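Local coordinates for protein similar to hydroxylamine oxidoreductase (Kuenenia stuttgartiensis, PDB 6H5L) that probably acts as an oxidoreductase, forming with a partner cytochrome a reductase complex whose many c-type hemes make up an extended electron-transfer pathway, at residues Val166-Asn170 / Val297-Arg303; Cys283-His289 / Tyr345-Val349. One frame throughout, in Å; residues are numbered along the deposited sequence.

Contact 1: residues Val166-Asn170 / Val297-Arg303; sequences VGRPN and VMKGIWR. With HEC (heme c), chain H.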
ATOM      1  N   VAL A 166     -34.176   5.596  41.478  1.00 24.38           N
ATOM      2  CA  VAL A 166     -35.366   4.934  40.945  1.00 27.19           C
ATOM      3  C   VAL A 166     -35.729   3.663  41.704  1.00 31.18           C
ATOM      4  O   VAL A 166     -36.836   3.135  41.505  1.00 30.54           O
ATOM      5  CB  VAL A 166     -35.208   4.609  39.442  1.00 24.09           C
ATOM      6  CG1 VAL A 166     -34.976   5.881  38.636  1.00 20.56           C
ATOM      7  CG2 VAL A 166     -34.081   3.610  39.222  1.00 24.57           C
ATOM      8  N   GLY A 167     -34.846   3.157  42.561  1.00 33.47           N
ATOM      9  CA  GLY A 167     -35.146   1.983  43.355  1.00 19.68           C
ATOM     10  C   GLY A 167     -34.910   0.686  42.605  1.00 25.56           C
ATOM     11  O   GLY A 167     -34.483   0.655  41.450  1.00 29.27           O
ATOM     12  N   ARG A 168     -35.199  -0.415  43.296  1.00 24.58           N
ATOM     13  CA  ARG A 168     -35.060  -1.730  42.691  1.00 19.56           C
ATOM     14  C   ARG A 168     -36.086  -1.912  41.570  1.00 20.75           C
ATOM     15  O   ARG A 168     -37.195  -1.374  41.639  1.00 21.19           O
ATOM     16  CB  ARG A 168     -35.235  -2.826  43.741  1.00 23.72           C
ATOM     17  CG  ARG A 168     -34.053  -2.982  44.691  1.00 27.51           C
ATOM     18  CD  ARG A 168     -34.087  -4.331  45.397  1.00 31.17           C
ATOM     19  NE  ARG A 168     -34.833  -4.308  46.651  1.00 44.64           N
ATOM     20  CZ  ARG A 168     -35.395  -5.379  47.203  1.00 38.54           C
ATOM     21  NH1 ARG A 168     -35.314  -6.558  46.600  1.00 37.97           N
ATOM     22  NH2 ARG A 168     -36.048  -5.271  48.352  1.00 45.14           N
ATOM     23  N   PRO A 169     -35.738  -2.669  40.517  1.00 24.34           N
ATOM     24  CA  PRO A 169     -34.445  -3.334  40.315  1.00 28.18           C
ATOM     25  C   PRO A 169     -33.371  -2.420  39.731  1.00 25.90           C
ATOM     26  O   PRO A 169     -33.685  -1.508  38.964  1.00 25.87           O
ATOM     27  CB  PRO A 169     -34.778  -4.457  39.318  1.00 24.51           C
ATOM     28  CG  PRO A 169     -36.281  -4.493  39.221  1.00 19.61           C
ATOM     29  CD  PRO A 169     -36.721  -3.100  39.513  1.00 21.37           C
ATOM     30  N   ASN A 170     -32.118  -2.678  40.094  1.00 25.41           N
ATOM     31  CA  ASN A 170     -30.970  -1.962  39.552  1.00 27.86           C
ATOM     32  C   ASN A 170     -29.713  -2.723  39.955  1.00 32.36           C
ATOM     33  O   ASN A 170     -29.767  -3.679  40.732  1.00 32.78           O
ATOM     34  CB  ASN A 170     -30.924  -0.504  40.022  1.00 23.26           C
ATOM     35  CG  ASN A 170     -30.939  -0.368  41.538  1.00 27.01           C
ATOM     36  OD1 ASN A 170     -30.277  -1.119  42.255  1.00 31.66           O
ATOM     37  ND2 ASN A 170     -31.696   0.603  42.031  1.00 32.00           N
ATOM     38  N   VAL A 297     -30.796   2.443  34.045  1.00 18.68           N
ATOM     39  CA  VAL A 297     -32.078   2.182  34.698  1.00 19.91           C
ATOM     40  C   VAL A 297     -32.915   3.435  34.909  1.00 20.63           C
ATOM     41  O   VAL A 297     -34.015   3.335  35.474  1.00 22.07           O
ATOM     42  CB  VAL A 297     -31.872   1.453  36.040  1.00 19.09           C
ATOM     43  CG1 VAL A 297     -30.918   0.284  35.868  1.00 15.58           C
ATOM     44  CG2 VAL A 297     -31.351   2.421  37.093  1.00 13.75           C
ATOM     45  N   MET A 298     -32.450   4.606  34.468  1.00 20.05           N
ATOM     46  CA  MET A 298     -33.098   5.850  34.884  1.00 22.26           C
ATOM     47  C   MET A 298     -34.480   6.038  34.261  1.00 21.17           C
ATOM     48  O   MET A 298     -35.330   6.716  34.851  1.00 26.71           O
ATOM     49  CB  MET A 298     -32.211   7.048  34.547  1.00 19.58           C
ATOM     50  CG  MET A 298     -30.861   7.043  35.246  1.00 20.22           C
ATOM     51  SD  MET A 298     -30.981   6.822  37.031  1.00 21.59           S
ATOM     52  CE  MET A 298     -31.885   8.293  37.504  1.00 22.70           C
ATOM     53  N   LYS A 299     -34.732   5.456  33.090  1.00 18.67           N
ATOM     54  CA  LYS A 299     -35.967   5.706  32.359  1.00 21.73           C
ATOM     55  C   LYS A 299     -36.982   4.566  32.460  1.00 21.95           C
ATOM     56  O   LYS A 299     -37.952   4.561  31.695  1.00 21.39           O
ATOM     57  CB  LYS A 299     -35.661   5.978  30.888  1.00 20.91           C
ATOM     58  CG  LYS A 299     -34.646   7.078  30.664  1.00 22.91           C
ATOM     59  CD  LYS A 299     -34.647   7.540  29.219  1.00 19.72           C
ATOM     60  CE  LYS A 299     -34.476   6.374  28.258  1.00 20.50           C
ATOM     61  NZ  LYS A 299     -33.203   5.626  28.471  1.00 17.05           N
ATOM     62  N   GLY A 300     -36.794   3.615  33.374  1.00 19.73           N
ATOM     63  CA  GLY A 300     -37.726   2.502  33.487  1.00 19.07           C
ATOM     64  C   GLY A 300     -39.108   2.940  33.939  1.00 28.26           C
ATOM     65  O   GLY A 300     -39.262   3.797  34.812  1.00 22.70           O
ATOM     66  N   ILE A 301     -40.128   2.335  33.321  1.00 25.13           N
ATOM     67  CA  ILE A 301     -41.530   2.629  33.618  1.00 17.64           C
ATOM     68  C   ILE A 301     -42.284   1.388  34.064  1.00 18.53           C
ATOM     69  O   ILE A 301     -42.924   1.387  35.125  1.00 28.27           O
ATOM     70  CB  ILE A 301     -42.251   3.289  32.409  1.00 20.37           C
ATOM     71  CG1 ILE A 301     -41.551   4.619  32.028  1.00 23.72           C
ATOM     72  CG2 ILE A 301     -43.720   3.508  32.701  1.00 17.36           C
ATOM     73  CD1 ILE A 301     -42.103   5.253  30.760  1.00 24.42           C
ATOM     74  N   TRP A 302     -42.236   0.353  33.244  1.00 20.32           N
ATOM     75  CA  TRP A 302     -42.917  -0.925  33.542  1.00 29.74           C
ATOM     76  C   TRP A 302     -41.931  -1.830  34.262  1.00 32.96           C
ATOM     77  O   TRP A 302     -42.269  -2.939  34.481  1.00 47.64           O
ATOM     78  CB  TRP A 302     -43.402  -1.606  32.267  1.00 23.15           C
ATOM     79  CG  TRP A 302     -44.604  -1.015  31.616  1.00 19.18           C
ATOM     80  CD1 TRP A 302     -44.612  -0.217  30.525  1.00 20.42           C
ATOM     81  CD2 TRP A 302     -45.973  -1.178  31.995  1.00 21.83           C
ATOM     82  NE1 TRP A 302     -45.883   0.117  30.188  1.00 23.15           N
ATOM     83  CE2 TRP A 302     -46.742  -0.448  31.074  1.00 23.55           C
ATOM     84  CE3 TRP A 302     -46.631  -1.868  33.009  1.00 23.27           C
ATOM     85  CZ2 TRP A 302     -48.127  -0.386  31.144  1.00 24.33           C
ATOM     86  CZ3 TRP A 302     -47.996  -1.809  33.075  1.00 20.38           C
ATOM     87  CH2 TRP A 302     -48.733  -1.074  32.161  1.00 20.81           C
ATOM     88  N   ARG A 303     -40.864  -1.246  34.768  1.00 27.73           N
ATOM     89  CA  ARG A 303     -39.644  -1.851  35.321  1.00 28.31           C
ATOM     90  C   ARG A 303     -39.517  -3.334  34.997  1.00 24.59           C
ATOM     91  O   ARG A 303     -39.106  -3.618  33.934  1.00 39.16           O
ATOM     92  CB  ARG A 303     -39.657  -1.577  36.822  1.00 31.66           C
ATOM     93  CG  ARG A 303     -39.929  -0.126  37.155  1.00 22.30           C
ATOM     94  CD  ARG A 303     -38.828   0.850  36.867  1.00 19.41           C
ATOM     95  NE  ARG A 303     -37.573   0.414  37.407  1.00 20.94           N
ATOM     96  CZ  ARG A 303     -37.023   0.801  38.533  1.00 24.82           C
ATOM     97  NH1 ARG A 303     -37.630   1.628  39.341  1.00 17.21           N
ATOM     98  NH2 ARG A 303     -35.833   0.362  38.847  1.00 30.69           N
TER
HETATM   99 FE   HEC H 606     -28.556  -5.277  34.263  1.00 21.14          FE
HETATM  100  CHA HEC H 606     -31.119  -4.634  36.442  1.00 20.35           C
HETATM  101  CHB HEC H 606     -29.872  -2.987  32.044  1.00 20.90           C
HETATM  102  CHC HEC H 606     -25.876  -5.747  32.139  1.00 25.98           C
HETATM  103  CHD HEC H 606     -27.486  -7.911  36.166  1.00 22.43           C
HETATM  104  NA  HEC H 606     -30.193  -4.050  34.241  1.00 19.15           N
HETATM  105  C1A HEC H 606     -31.118  -3.926  35.261  1.00 24.43           C
HETATM  106  C2A HEC H 606     -32.083  -2.920  34.861  1.00 23.65           C
HETATM  107  C3A HEC H 606     -31.741  -2.469  33.653  1.00 21.95           C
HETATM  108  C4A HEC H 606     -30.544  -3.169  33.234  1.00 20.57           C
HETATM  109  CMA HEC H 606     -32.488  -1.389  32.841  1.00 17.15           C
HETATM  110  CAA HEC H 606     -33.296  -2.445  35.684  1.00 17.89           C
HETATM  111  CBA HEC H 606     -34.529  -3.233  35.266  1.00 25.21           C
HETATM  112  CGA HEC H 606     -35.750  -2.570  35.840  1.00 28.99           C
HETATM  113  O1A HEC H 606     -36.758  -3.283  36.050  1.00 26.93           O
HETATM  114  O2A HEC H 606     -35.714  -1.339  36.095  1.00 29.94           O
HETATM  115  NB  HEC H 606     -28.004  -4.539  32.408  1.00 23.96           N
HETATM  116  C1B HEC H 606     -28.646  -3.527  31.719  1.00 24.10           C
HETATM  117  C2B HEC H 606     -27.803  -3.135  30.606  1.00 21.12           C
HETATM  118  C3B HEC H 606     -26.704  -3.899  30.630  1.00 23.02           C
HETATM  119  C4B HEC H 606     -26.806  -4.797  31.766  1.00 20.50           C
HETATM  120  CMB HEC H 606     -28.151  -2.042  29.568  1.00 23.39           C
HETATM  121  CAB HEC H 606     -25.515  -3.860  29.642  1.00 19.97           C
HETATM  122  CBB HEC H 606     -24.745  -2.521  29.695  1.00 17.07           C
HETATM  123  NC  HEC H 606     -27.000  -6.598  34.144  1.00 19.98           N
HETATM  124  C1C HEC H 606     -25.963  -6.585  33.233  1.00 22.66           C
HETATM  125  C2C HEC H 606     -24.899  -7.428  33.749  1.00 22.44           C
HETATM  126  C3C HEC H 606     -25.454  -8.179  34.715  1.00 30.86           C
HETATM  127  C4C HEC H 606     -26.714  -7.568  35.079  1.00 19.41           C
HETATM  128  CMC HEC H 606     -23.719  -7.889  32.863  1.00 23.11           C
HETATM  129  CAC HEC H 606     -24.797  -9.316  35.532  1.00 23.65           C
HETATM  130  CBC HEC H 606     -23.950  -8.712  36.667  1.00 21.60           C
HETATM  131  ND  HEC H 606     -29.189  -6.126  36.044  1.00 16.64           N
HETATM  132  C1D HEC H 606     -28.610  -7.254  36.615  1.00 20.86           C
HETATM  133  C2D HEC H 606     -29.380  -7.638  37.774  1.00 19.56           C
HETATM  134  C3D HEC H 606     -30.521  -6.615  37.861  1.00 22.60           C
HETATM  135  C4D HEC H 606     -30.318  -5.715  36.748  1.00 20.14           C
HETATM  136  CMD HEC H 606     -29.097  -8.834  38.705  1.00 20.51           C
HETATM  137  CAD HEC H 606     -31.652  -6.537  38.905  1.00 18.07           C
HETATM  138  CBD HEC H 606     -31.083  -6.449  40.314  1.00 27.16           C
HETATM  139  CGD HEC H 606     -32.223  -6.321  41.285  1.00 30.96           C
HETATM  140  O1D HEC H 606     -32.277  -5.299  42.016  1.00 28.39           O
HETATM  141  O2D HEC H 606     -33.082  -7.239  41.312  1.00 33.88           O

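Contact 2: residues Cys283-His289 / Tyr345-Val349; sequences CHMYEKH and YWLEV. With HEC (heme c), chain I.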
ATOM      1  N   CYS A 283     -30.041   2.831  23.999  1.00 22.97           N
ATOM      2  CA  CYS A 283     -31.429   3.009  24.414  1.00 23.91           C
ATOM      3  C   CYS A 283     -31.526   3.319  25.905  1.00 17.50           C
ATOM      4  O   CYS A 283     -32.230   4.252  26.309  1.00 19.47           O
ATOM      5  CB  CYS A 283     -32.247   1.760  24.073  1.00 20.52           C
ATOM      6  SG  CYS A 283     -33.089   1.763  22.462  1.00 20.55           S
ATOM      7  N   HIS A 284     -30.816   2.555  26.738  1.00 17.42           N
ATOM      8  CA  HIS A 284     -31.042   2.591  28.181  1.00 24.23           C
ATOM      9  C   HIS A 284     -30.152   3.576  28.928  1.00 20.96           C
ATOM     10  O   HIS A 284     -30.581   4.123  29.951  1.00 17.55           O
ATOM     11  CB  HIS A 284     -30.858   1.194  28.773  1.00 18.68           C
ATOM     12  CG  HIS A 284     -32.017   0.282  28.525  1.00 21.05           C
ATOM     13  ND1 HIS A 284     -33.120   0.244  29.351  1.00 20.29           N
ATOM     14  CD2 HIS A 284     -32.256  -0.610  27.536  1.00 19.50           C
ATOM     15  CE1 HIS A 284     -33.984  -0.641  28.886  1.00 20.60           C
ATOM     16  NE2 HIS A 284     -33.484  -1.173  27.786  1.00 20.52           N
ATOM     17  N   MET A 285     -28.925   3.813  28.466  1.00 22.28           N
ATOM     18  CA  MET A 285     -28.068   4.767  29.159  1.00 20.48           C
ATOM     19  C   MET A 285     -28.345   6.207  28.763  1.00 21.00           C
ATOM     20  O   MET A 285     -27.770   7.120  29.369  1.00 18.54           O
ATOM     21  CB  MET A 285     -26.595   4.439  28.923  1.00 20.12           C
ATOM     22  CG  MET A 285     -26.179   3.110  29.519  1.00 17.25           C
ATOM     23  SD  MET A 285     -24.401   2.967  29.747  1.00 30.06           S
ATOM     24  CE  MET A 285     -24.344   1.771  31.080  1.00 30.70           C
ATOM     25  N   TYR A 286     -29.199   6.434  27.771  1.00 20.05           N
ATOM     26  CA  TYR A 286     -29.737   7.768  27.553  1.00 17.64           C
ATOM     27  C   TYR A 286     -30.565   8.197  28.757  1.00 15.77           C
ATOM     28  O   TYR A 286     -31.461   7.466  29.202  1.00 18.90           O
ATOM     29  CB  TYR A 286     -30.587   7.779  26.279  1.00 22.29           C
ATOM     30  CG  TYR A 286     -31.191   9.121  25.925  1.00 23.06           C
ATOM     31  CD1 TYR A 286     -30.519  10.010  25.097  1.00 14.99           C
ATOM     32  CD2 TYR A 286     -32.447   9.485  26.394  1.00 23.15           C
ATOM     33  CE1 TYR A 286     -31.074  11.228  24.758  1.00 20.31           C
ATOM     34  CE2 TYR A 286     -33.010  10.700  26.058  1.00 21.95           C
ATOM     35  CZ  TYR A 286     -32.317  11.569  25.240  1.00 22.53           C
ATOM     36  OH  TYR A 286     -32.863  12.785  24.898  1.00 22.60           O
ATOM     37  N   GLU A 287     -30.258   9.384  29.290  1.00 21.43           N
ATOM     38  CA  GLU A 287     -30.977   9.924  30.439  1.00 22.04           C
ATOM     39  C   GLU A 287     -32.148  10.808  30.022  1.00 22.99           C
ATOM     40  O   GLU A 287     -33.303  10.431  30.239  1.00 26.07           O
ATOM     41  CB  GLU A 287     -30.018  10.706  31.339  1.00 20.47           C
ATOM     42  CG  GLU A 287     -30.685  11.304  32.564  1.00 27.85           C
ATOM     43  CD  GLU A 287     -29.693  11.903  33.531  1.00 28.86           C
ATOM     44  OE1 GLU A 287     -30.108  12.275  34.647  1.00 34.14           O
ATOM     45  OE2 GLU A 287     -28.500  11.995  33.177  1.00 25.15           O
ATOM     46  N   LYS A 288     -31.870  11.959  29.390  1.00 22.76           N
ATOM     47  CA  LYS A 288     -32.908  12.848  28.869  1.00 19.20           C
ATOM     48  C   LYS A 288     -32.317  14.002  28.065  1.00 24.14           C
ATOM     49  O   LYS A 288     -31.222  14.481  28.378  1.00 23.68           O
ATOM     50  CB  LYS A 288     -33.771  13.415  30.003  1.00 20.69           C
ATOM     51  CG  LYS A 288     -32.991  14.146  31.085  1.00 19.42           C
ATOM     52  CD  LYS A 288     -33.918  14.723  32.141  1.00 23.33           C
ATOM     53  CE  LYS A 288     -33.135  15.299  33.306  1.00 24.51           C
ATOM     54  NZ  LYS A 288     -34.057  15.836  34.344  1.00 49.37           N
ATOM     55  N   HIS A 289     -33.039  14.465  27.042  1.00 21.23           N
ATOM     56  CA  HIS A 289     -32.716  15.721  26.354  1.00 25.60           C
ATOM     57  C   HIS A 289     -31.275  15.736  25.834  1.00 24.91           C
ATOM     58  O   HIS A 289     -30.548  16.718  25.979  1.00 30.36           O
ATOM     59  CB  HIS A 289     -32.981  16.917  27.272  1.00 22.16           C
ATOM     60  CG  HIS A 289     -34.362  16.935  27.848  1.00 27.86           C
ATOM     61  ND1 HIS A 289     -35.473  16.585  27.112  1.00 24.97           N
ATOM     62  CD2 HIS A 289     -34.814  17.249  29.085  1.00 29.55           C
ATOM     63  CE1 HIS A 289     -36.552  16.687  27.868  1.00 20.12           C
ATOM     64  NE2 HIS A 289     -36.179  17.088  29.070  1.00 23.02           N
ATOM     65  N   TYR A 345     -38.740  10.963  27.178  1.00 20.20           N
ATOM     66  CA  TYR A 345     -37.308  10.727  27.018  1.00 21.22           C
ATOM     67  C   TYR A 345     -37.053   9.539  26.101  1.00 17.91           C
ATOM     68  O   TYR A 345     -36.126   9.567  25.283  1.00 22.06           O
ATOM     69  CB  TYR A 345     -36.648  10.501  28.380  1.00 18.81           C
ATOM     70  CG  TYR A 345     -36.900  11.592  29.401  1.00 18.86           C
ATOM     71  CD1 TYR A 345     -37.185  12.894  29.009  1.00 17.91           C
ATOM     72  CD2 TYR A 345     -36.847  11.313  30.761  1.00 17.70           C
ATOM     73  CE1 TYR A 345     -37.416  13.885  29.945  1.00 20.64           C
ATOM     74  CE2 TYR A 345     -37.075  12.297  31.701  1.00 20.48           C
ATOM     75  CZ  TYR A 345     -37.359  13.582  31.289  1.00 25.32           C
ATOM     76  OH  TYR A 345     -37.586  14.565  32.224  1.00 26.61           O
ATOM     77  N   TRP A 346     -37.861   8.482  26.227  1.00 18.72           N
ATOM     78  CA  TRP A 346     -37.773   7.363  25.294  1.00 21.02           C
ATOM     79  C   TRP A 346     -38.036   7.822  23.868  1.00 16.76           C
ATOM     80  O   TRP A 346     -37.332   7.416  22.935  1.00 22.95           O
ATOM     81  CB  TRP A 346     -38.767   6.267  25.682  1.00 22.09           C
ATOM     82  CG  TRP A 346     -38.363   5.446  26.868  1.00 22.63           C
ATOM     83  CD1 TRP A 346     -38.909   5.487  28.118  1.00 24.39           C
ATOM     84  CD2 TRP A 346     -37.333   4.451  26.913  1.00 22.50           C
ATOM     85  NE1 TRP A 346     -38.281   4.582  28.938  1.00 27.63           N
ATOM     86  CE2 TRP A 346     -37.310   3.934  28.223  1.00 18.54           C
ATOM     87  CE3 TRP A 346     -36.426   3.951  25.974  1.00 18.90           C
ATOM     88  CZ2 TRP A 346     -36.417   2.941  28.617  1.00 18.69           C
ATOM     89  CZ3 TRP A 346     -35.541   2.965  26.367  1.00 16.10           C
ATOM     90  CH2 TRP A 346     -35.543   2.471  27.678  1.00 22.28           C
ATOM     91  N   LEU A 347     -39.048   8.671  23.680  1.00 18.79           N
ATOM     92  CA  LEU A 347     -39.395   9.133  22.341  1.00 23.21           C
ATOM     93  C   LEU A 347     -38.281   9.970  21.729  1.00 19.91           C
ATOM     94  O   LEU A 347     -38.143  10.014  20.501  1.00 18.20           O
ATOM     95  CB  LEU A 347     -40.704   9.920  22.383  1.00 14.78           C
ATOM     96  CG  LEU A 347     -41.945   9.081  22.699  1.00 17.63           C
ATOM     97  CD1 LEU A 347     -43.193   9.949  22.787  1.00 22.23           C
ATOM     98  CD2 LEU A 347     -42.123   7.987  21.657  1.00 15.82           C
ATOM     99  N   GLU A 348     -37.473  10.636  22.559  1.00 21.43           N
ATOM    100  CA  GLU A 348     -36.316  11.355  22.036  1.00 23.02           C
ATOM    101  C   GLU A 348     -35.299  10.394  21.435  1.00 22.48           C
ATOM    102  O   GLU A 348     -34.642  10.719  20.440  1.00 23.87           O
ATOM    103  CB  GLU A 348     -35.675  12.198  23.138  1.00 17.53           C
ATOM    104  CG  GLU A 348     -36.600  13.235  23.748  1.00 19.79           C
ATOM    105  CD  GLU A 348     -35.877  14.178  24.688  1.00 21.25           C
ATOM    106  OE1 GLU A 348     -35.957  15.406  24.480  1.00 23.92           O
ATOM    107  OE2 GLU A 348     -35.218  13.689  25.628  1.00 22.42           O
ATOM    108  N   VAL A 349     -35.157   9.206  22.025  1.00 19.01           N
ATOM    109  CA  VAL A 349     -34.262   8.199  21.462  1.00 21.88           C
ATOM    110  C   VAL A 349     -34.811   7.682  20.139  1.00 22.91           C
ATOM    111  O   VAL A 349     -34.110   7.662  19.121  1.00 21.16           O
ATOM    112  CB  VAL A 349     -34.042   7.052  22.464  1.00 24.18           C
ATOM    113  CG1 VAL A 349     -33.390   5.861  21.777  1.00 26.72           C
ATOM    114  CG2 VAL A 349     -33.191   7.520  23.624  1.00 25.39           C
TER
HETATM  115 FE   HEC I 607     -34.484  -2.582  26.776  1.00 20.92          FE
HETATM  116  CHA HEC I 607     -37.184  -2.384  28.789  1.00 17.31           C
HETATM  117  CHB HEC I 607     -32.898  -4.645  29.045  1.00 21.03           C
HETATM  118  CHC HEC I 607     -31.868  -3.039  24.596  1.00 19.97           C
HETATM  119  CHD HEC I 607     -35.669  -0.035  24.762  1.00 17.96           C
HETATM  120  NA  HEC I 607     -34.985  -3.452  28.541  1.00 19.95           N
HETATM  121  C1A HEC I 607     -36.089  -3.066  29.274  1.00 21.40           C
HETATM  122  C2A HEC I 607     -35.883  -3.509  30.636  1.00 21.40           C
HETATM  123  C3A HEC I 607     -34.705  -4.129  30.709  1.00 18.89           C
HETATM  124  C4A HEC I 607     -34.114  -4.107  29.391  1.00 20.53           C
HETATM  125  CMA HEC I 607     -34.077  -4.764  31.968  1.00 21.85           C
HETATM  126  CAA HEC I 607     -36.859  -3.293  31.802  1.00 17.61           C
HETATM  127  CBA HEC I 607     -36.563  -1.947  32.446  1.00 16.48           C
HETATM  128  CGA HEC I 607     -37.489  -0.914  31.863  1.00 17.77           C
HETATM  129  O1A HEC I 607     -36.990   0.022  31.189  1.00 19.89           O
HETATM  130  O2A HEC I 607     -38.724  -1.033  32.063  1.00 27.65           O
HETATM  131  NB  HEC I 607     -32.683  -3.606  26.837  1.00 17.12           N
HETATM  132  C1B HEC I 607     -32.285  -4.483  27.826  1.00 16.39           C
HETATM  133  C2B HEC I 607     -31.128  -5.208  27.350  1.00 11.74           C
HETATM  134  C3B HEC I 607     -30.835  -4.763  26.128  1.00 13.11           C
HETATM  135  C4B HEC I 607     -31.813  -3.749  25.775  1.00 15.28           C
HETATM  136  CMB HEC I 607     -30.349  -6.268  28.156  1.00 10.75           C
HETATM  137  CAB HEC I 607     -29.671  -5.244  25.236  1.00 11.92           C
HETATM  138  CBB HEC I 607     -29.839  -6.723  24.819  1.00 11.03           C
HETATM  139  NC  HEC I 607     -33.854  -1.664  25.038  1.00 19.34           N
HETATM  140  C1C HEC I 607     -32.791  -2.074  24.257  1.00 17.48           C
HETATM  141  C2C HEC I 607     -32.920  -1.446  22.955  1.00 14.98           C
HETATM  142  C3C HEC I 607     -33.862  -0.503  23.063  1.00 22.89           C
HETATM  143  C4C HEC I 607     -34.540  -0.694  24.331  1.00 18.70           C
HETATM  144  CMC HEC I 607     -31.818  -1.470  21.873  1.00 17.12           C
HETATM  145  CAC HEC I 607     -34.283   0.499  21.961  1.00 18.69           C
HETATM  146  CBC HEC I 607     -34.972  -0.240  20.794  1.00 31.57           C
HETATM  147  ND  HEC I 607     -36.166  -1.372  26.780  1.00 20.51           N
HETATM  148  C1D HEC I 607     -36.474  -0.414  25.817  1.00 22.54           C
HETATM  149  C2D HEC I 607     -37.785   0.125  26.108  1.00 18.66           C
HETATM  150  C3D HEC I 607     -38.259  -0.613  27.367  1.00 17.36           C
HETATM  151  C4D HEC I 607     -37.187  -1.519  27.714  1.00 20.17           C
HETATM  152  CMD HEC I 607     -38.550   1.210  25.321  1.00 14.29           C
HETATM  153  CAD HEC I 607     -39.593  -0.412  28.114  1.00 22.69           C
HETATM  154  CBD HEC I 607     -39.451   0.830  28.990  1.00 20.82           C
HETATM  155  CGD HEC I 607     -40.701   1.045  29.798  1.00 19.22           C
HETATM  156  O1D HEC I 607     -41.691   1.586  29.241  1.00 24.31           O
HETATM  157  O2D HEC I 607     -40.702   0.682  31.002  1.00 19.80           O
HETATM  158  O   HOH W   1     -36.920  17.498  33.444  1.00 35.96           O

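Contact 1: residues Val166-Asn170 / Val297-Arg303
The guanidinium of Arg303 lies with Pro169 CD and Arg168 O over one face, while backbone oxygens and a heme c propionate gather around its edge, near its plane. Arg303 NH1 donates to Val166 O at 2.8 Å, and Arg303 NH2 to Gly167 O at 2.9 Å with an N-H...O angle of 163°. Both donors stand above the planes of the carbonyls they meet, about 50° out in the case of Val166. A weak bond from NH2 to Pro169 O is added, so the loop 166-170 wraps round this group. On the heme side Arg303 NE donates to propionate oxygen O2A at 2.9 Å, and NH2 makes a second, longer bond to it. Bends at chi2 (-72°) and chi3 fold the Arg303 chain back beside the propionate, with CB 3.5 Å from O1A. The other propionate takes a bond from Asn170 N to O1D, 3.3 Å long. Between the two carboxylates sits the Pro169 ring, which follows a cis peptide bond and places CG 3.4 Å from O1A. Away from the charges, Val297 points CG1 at the porphyrin rim and CG2 at Val166 CG2, 3.7 Å away. Two loops thus close over the propionate edge of one heme, and the positive charge of Arg303 would be expected to stabilise an ionised propionate and may tune the potential of the heme.

Contact 2: residues Cys283-His289 / Tyr345-Val349
Trp346 turns the edge of its indole toward the face of His284, CH2 standing 3.6 Å above the imidazole plane, the planes at 86°. His284 NE2 binds the heme iron at 2.0 Å, and His477 supplies the second axial ligand. One indole face of Trp346 lies against the heme methyl CMD, and its NE1 is hydrogen-bonded to Lys299 O. Neighbouring Cys283 forms the thioether from SG to CAC, so the pair closes the CxxCH motif of a c-type heme, and helix 337-350 packs behind it. Farther from the iron, Val349 CG2 makes a CH-pi contact over the Tyr286 ring, 3.4 Å from Tyr286 CG. Beyond it the Glu348 carboxylate, on a chain extended beyond CG (chi2 -172°), takes three hydrogen bonds from segment 283-289. Tyr286 OH reaches Glu348 OE2 at 2.6 Å from above the carboxylate plane; His289 N meets the same oxygen on its syn side; and His289 ND1 donates to Glu348 OE1 at 2.9 Å, also syn, with OE1 close to the imidazole plane. Lys40 of the neighbouring cytochrome subunit adds a salt bridge to OE1. Outermost, Lys288 CB sits above the centre of the Tyr345 ring, whose edge meets the His289 face in a T-shaped pair.

Contact 1 lies nearer the middle of the chain and is partly buried, yet no other protein chain touches it; contact 2, though farther from the centre, is buried, partly under the neighbouring cytochrome subunit. Both are built around hemes, in different ways: loop meets loop at the propionates of one heme through charge and backbone carbonyls, whereas in contact 2 an indole packs against the iron ligand of another, and the carboxylate cluster lies at the far end, toward the partner subunit. Segment 297-303 joins them. Lys299 NZ probably bonds the carbonyls of Cys283 and Tyr286, while the backbone amides of Ile301 and Trp302 hold a propionate of the contact 2 heme.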